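Local structure of putative CRISPR-associated endoribonuclease-like protein Cas6 (Pyrococcus furiosus, 3UFC) at residues A[207-212]-A[224-229]. The protein binds crRNA as a Cas6-like protein of CRISPR antiviral defence and is probably a hydrolase acting on ester bonds. Residues are numbered along the deposited sequence; the frame is centred on the assembly and turned at random.
Sequences MVFRYY and NGFGEK
Phe209 points the edge of its ring at one face of Phe226, a T-shaped pair with ring planes at 88° and centroids 5.6 Å apart. The leading atom is Phe209 CZ, which comes down off-centre, near the rim, 4.2 Å from Phe226 CD2. At the opposite edge of the ring, near its plane, Phe226 CE1 lies 4.1 Å from Tyr211 CE1, so one loop side chain touches two alternate residues of the strand, whose side chains leave it on the same side. Their different first torsions (chi1 61° in Phe209, 173° in Tyr211) go with the two rings meeting different parts of Phe226, one its face and the other its edge. The atoms that touch are all ring carbons, and no hydrogen bond crosses between the segments. The hydroxyl of Tyr211 is bonded to the carbonyl of Ser214, which ties down the tyrosine's outer end, and Phe128 of the neighbouring strand 125-130 meets the Phe226 ring. On the backbone side, Arg169 of helix 158-174 donates to the carbonyl oxygens of Asn224 and Gly225. Gly225 and Gly227, both with positive phi, flank Phe226. This packs the loop after helix 215-224 against the antiparallel sheet of the C-terminal ferredoxin-like domain; its position and glycines are consistent with the glycine-rich loop characteristic of Cas6 and other RAMP proteins.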
ATOM      1  N   MET A 207       5.845   0.798  10.140  1.00 27.24           N
ATOM      2  CA  MET A 207       6.069  -0.009  11.326  1.00 27.96           C
ATOM      3  C   MET A 207       6.449  -1.459  11.099  1.00 27.27           C
ATOM      4  O   MET A 207       6.233  -2.026  10.029  1.00 25.57           O
ATOM      5  CB  MET A 207       4.801   0.037  12.197  1.00 29.21           C
ATOM      6  CG  MET A 207       3.523  -0.412  11.457  1.00 30.15           C
ATOM      7  SD  MET A 207       1.912  -0.041  12.281  1.00 31.15           S
ATOM      8  CE  MET A 207       1.764  -1.421  13.400  1.00 28.66           C
ATOM      9  N   VAL A 208       7.040  -2.041  12.135  1.00 27.94           N
ATOM     10  CA  VAL A 208       7.406  -3.444  12.136  1.00 28.01           C
ATOM     11  C   VAL A 208       6.605  -3.950  13.327  1.00 28.65           C
ATOM     12  O   VAL A 208       6.665  -3.366  14.412  1.00 30.67           O
ATOM     13  CB  VAL A 208       8.917  -3.659  12.388  1.00 28.57           C
ATOM     14  CG1 VAL A 208       9.206  -5.148  12.548  1.00 27.41           C
ATOM     15  CG2 VAL A 208       9.723  -3.088  11.229  1.00 26.26           C
ATOM     16  N   PHE A 209       5.825  -5.000  13.122  1.00 26.93           N
ATOM     17  CA  PHE A 209       5.017  -5.530  14.206  1.00 27.19           C
ATOM     18  C   PHE A 209       4.850  -7.023  14.093  1.00 26.74           C
ATOM     19  O   PHE A 209       4.887  -7.581  12.998  1.00 25.66           O
ATOM     20  CB  PHE A 209       3.626  -4.876  14.227  1.00 26.86           C
ATOM     21  CG  PHE A 209       2.812  -5.113  12.975  1.00 26.86           C
ATOM     22  CD1 PHE A 209       3.075  -4.400  11.806  1.00 25.41           C
ATOM     23  CD2 PHE A 209       1.767  -6.033  12.973  1.00 25.34           C
ATOM     24  CE1 PHE A 209       2.307  -4.600  10.654  1.00 22.37           C
ATOM     25  CE2 PHE A 209       0.995  -6.239  11.829  1.00 24.11           C
ATOM     26  CZ  PHE A 209       1.270  -5.515  10.666  1.00 23.65           C
ATOM     27  N   ARG A 210       4.675  -7.672  15.237  1.00 28.38           N
ATOM     28  CA  ARG A 210       4.462  -9.109  15.251  1.00 29.43           C
ATOM     29  C   ARG A 210       2.949  -9.294  15.323  1.00 28.08           C
ATOM     30  O   ARG A 210       2.282  -8.701  16.170  1.00 29.15           O
ATOM     31  CB  ARG A 210       5.152  -9.752  16.465  1.00 31.29           C
ATOM     32  CG  ARG A 210       5.025 -11.270  16.498  1.00 34.72           C
ATOM     33  CD  ARG A 210       5.817 -11.919  17.638  1.00 37.57           C
ATOM     34  NE  ARG A 210       7.262 -11.895  17.422  1.00 38.19           N
ATOM     35  CZ  ARG A 210       8.089 -11.006  17.960  1.00 39.98           C
ATOM     36  NH1 ARG A 210       7.620 -10.055  18.755  1.00 41.22           N
ATOM     37  NH2 ARG A 210       9.388 -11.072  17.707  1.00 42.43           N
ATOM     38  N   TYR A 211       2.416 -10.096  14.409  1.00 26.92           N
ATOM     39  CA  TYR A 211       0.983 -10.377  14.330  1.00 26.43           C
ATOM     40  C   TYR A 211       0.681 -11.745  14.941  1.00 27.51           C
ATOM     41  O   TYR A 211       1.379 -12.715  14.646  1.00 26.65           O
ATOM     42  CB  TYR A 211       0.558 -10.372  12.853  1.00 25.54           C
ATOM     43  CG  TYR A 211      -0.872 -10.802  12.572  1.00 24.14           C
ATOM     44  CD1 TYR A 211      -1.856  -9.864  12.266  1.00 21.99           C
ATOM     45  CD2 TYR A 211      -1.226 -12.151  12.567  1.00 22.28           C
ATOM     46  CE1 TYR A 211      -3.159 -10.256  11.954  1.00 21.92           C
ATOM     47  CE2 TYR A 211      -2.527 -12.554  12.258  1.00 24.22           C
ATOM     48  CZ  TYR A 211      -3.486 -11.603  11.950  1.00 23.17           C
ATOM     49  OH  TYR A 211      -4.759 -12.002  11.617  1.00 21.09           O
ATOM     50  N   TYR A 212      -0.355 -11.816  15.777  1.00 28.14           N
ATOM     51  CA  TYR A 212      -0.775 -13.073  16.410  1.00 29.02           C
ATOM     52  C   TYR A 212      -2.248 -13.334  16.123  1.00 28.16           C
ATOM     53  O   TYR A 212      -3.092 -12.487  16.412  1.00 26.45           O
ATOM     54  CB  TYR A 212      -0.647 -13.025  17.939  1.00 31.14           C
ATOM     55  CG  TYR A 212       0.749 -12.927  18.498  1.00 36.02           C
ATOM     56  CD1 TYR A 212       1.402 -11.703  18.584  1.00 34.93           C
ATOM     57  CD2 TYR A 212       1.406 -14.065  18.976  1.00 37.52           C
ATOM     58  CE1 TYR A 212       2.673 -11.606  19.135  1.00 37.95           C
ATOM     59  CE2 TYR A 212       2.680 -13.981  19.528  1.00 39.02           C
ATOM     60  CZ  TYR A 212       3.306 -12.748  19.604  1.00 39.15           C
ATOM     61  OH  TYR A 212       4.566 -12.656  20.146  1.00 42.04           O
ATOM     62  N   ASN A 224      -3.526  -7.862   0.371  1.00 19.20           N
ATOM     63  CA  ASN A 224      -4.235  -6.621   0.047  1.00 21.50           C
ATOM     64  C   ASN A 224      -3.903  -5.415   0.915  1.00 19.25           C
ATOM     65  O   ASN A 224      -4.531  -4.364   0.774  1.00 19.88           O
ATOM     66  CB  ASN A 224      -5.752  -6.844   0.079  1.00 20.28           C
ATOM     67  CG  ASN A 224      -6.202  -7.881  -0.920  1.00 24.19           C
ATOM     68  OD1 ASN A 224      -5.802  -7.848  -2.083  1.00 22.58           O
ATOM     69  ND2 ASN A 224      -7.046  -8.809  -0.477  1.00 25.21           N
ATOM     70  N   GLY A 225      -2.923  -5.565   1.801  1.00 19.77           N
ATOM     71  CA  GLY A 225      -2.528  -4.476   2.673  1.00 18.46           C
ATOM     72  C   GLY A 225      -3.314  -4.452   3.982  1.00 20.47           C
ATOM     73  O   GLY A 225      -4.445  -4.937   4.042  1.00 18.96           O
ATOM     74  N   PHE A 226      -2.706  -3.900   5.029  1.00 18.09           N
ATOM     75  CA  PHE A 226      -3.354  -3.781   6.337  1.00 20.53           C
ATOM     76  C   PHE A 226      -3.916  -2.379   6.456  1.00 18.74           C
ATOM     77  O   PHE A 226      -3.300  -1.424   5.989  1.00 18.86           O
ATOM     78  CB  PHE A 226      -2.348  -3.990   7.472  1.00 17.66           C
ATOM     79  CG  PHE A 226      -2.144  -5.425   7.839  1.00 22.26           C
ATOM     80  CD1 PHE A 226      -3.024  -6.063   8.711  1.00 22.12           C
ATOM     81  CD2 PHE A 226      -1.093  -6.154   7.286  1.00 20.40           C
ATOM     82  CE1 PHE A 226      -2.862  -7.415   9.029  1.00 23.43           C
ATOM     83  CE2 PHE A 226      -0.923  -7.507   7.599  1.00 24.10           C
ATOM     84  CZ  PHE A 226      -1.813  -8.134   8.473  1.00 22.19           C
ATOM     85  N   GLY A 227      -5.086  -2.257   7.069  1.00 20.67           N
ATOM     86  CA  GLY A 227      -5.667  -0.939   7.255  1.00 19.15           C
ATOM     87  C   GLY A 227      -6.554  -0.426   6.138  1.00 21.14           C
ATOM     88  O   GLY A 227      -7.129  -1.198   5.374  1.00 20.79           O
ATOM     89  N   GLU A 228      -6.657   0.897   6.051  1.00 21.74           N
ATOM     90  CA  GLU A 228      -7.512   1.546   5.061  1.00 23.10           C
ATOM     91  C   GLU A 228      -6.730   2.231   3.954  1.00 21.04           C
ATOM     92  O   GLU A 228      -5.508   2.367   4.035  1.00 20.34           O
ATOM     93  CB  GLU A 228      -8.389   2.601   5.751  1.00 25.99           C
ATOM     94  CG  GLU A 228      -9.167   2.080   6.943  1.00 33.02           C
ATOM     95  CD  GLU A 228      -9.909   3.182   7.675  1.00 35.44           C
ATOM     96  OE1 GLU A 228     -10.680   3.911   7.014  1.00 35.01           O
ATOM     97  OE2 GLU A 228      -9.724   3.315   8.905  1.00 34.39           O
ATOM     98  N   LYS A 229      -7.454   2.662   2.923  1.00 20.53           N
ATOM     99  CA  LYS A 229      -6.865   3.374   1.788  1.00 21.63           C
ATOM    100  C   LYS A 229      -5.769   2.577   1.087  1.00 20.33           C
ATOM    101  O   LYS A 229      -4.903   3.165   0.436  1.00 20.22           O
ATOM    102  CB  LYS A 229      -6.264   4.699   2.268  1.00 23.79           C
ATOM    103  CG  LYS A 229      -7.220   5.604   3.038  1.00 29.17           C
ATOM    104  CD  LYS A 229      -8.367   6.067   2.153  1.00 33.62           C
ATOM    105  CE  LYS A 229      -9.196   7.144   2.842  1.00 38.90           C
ATOM    106  NZ  LYS A 229     -10.250   7.687   1.939  1.00 41.54           N
TER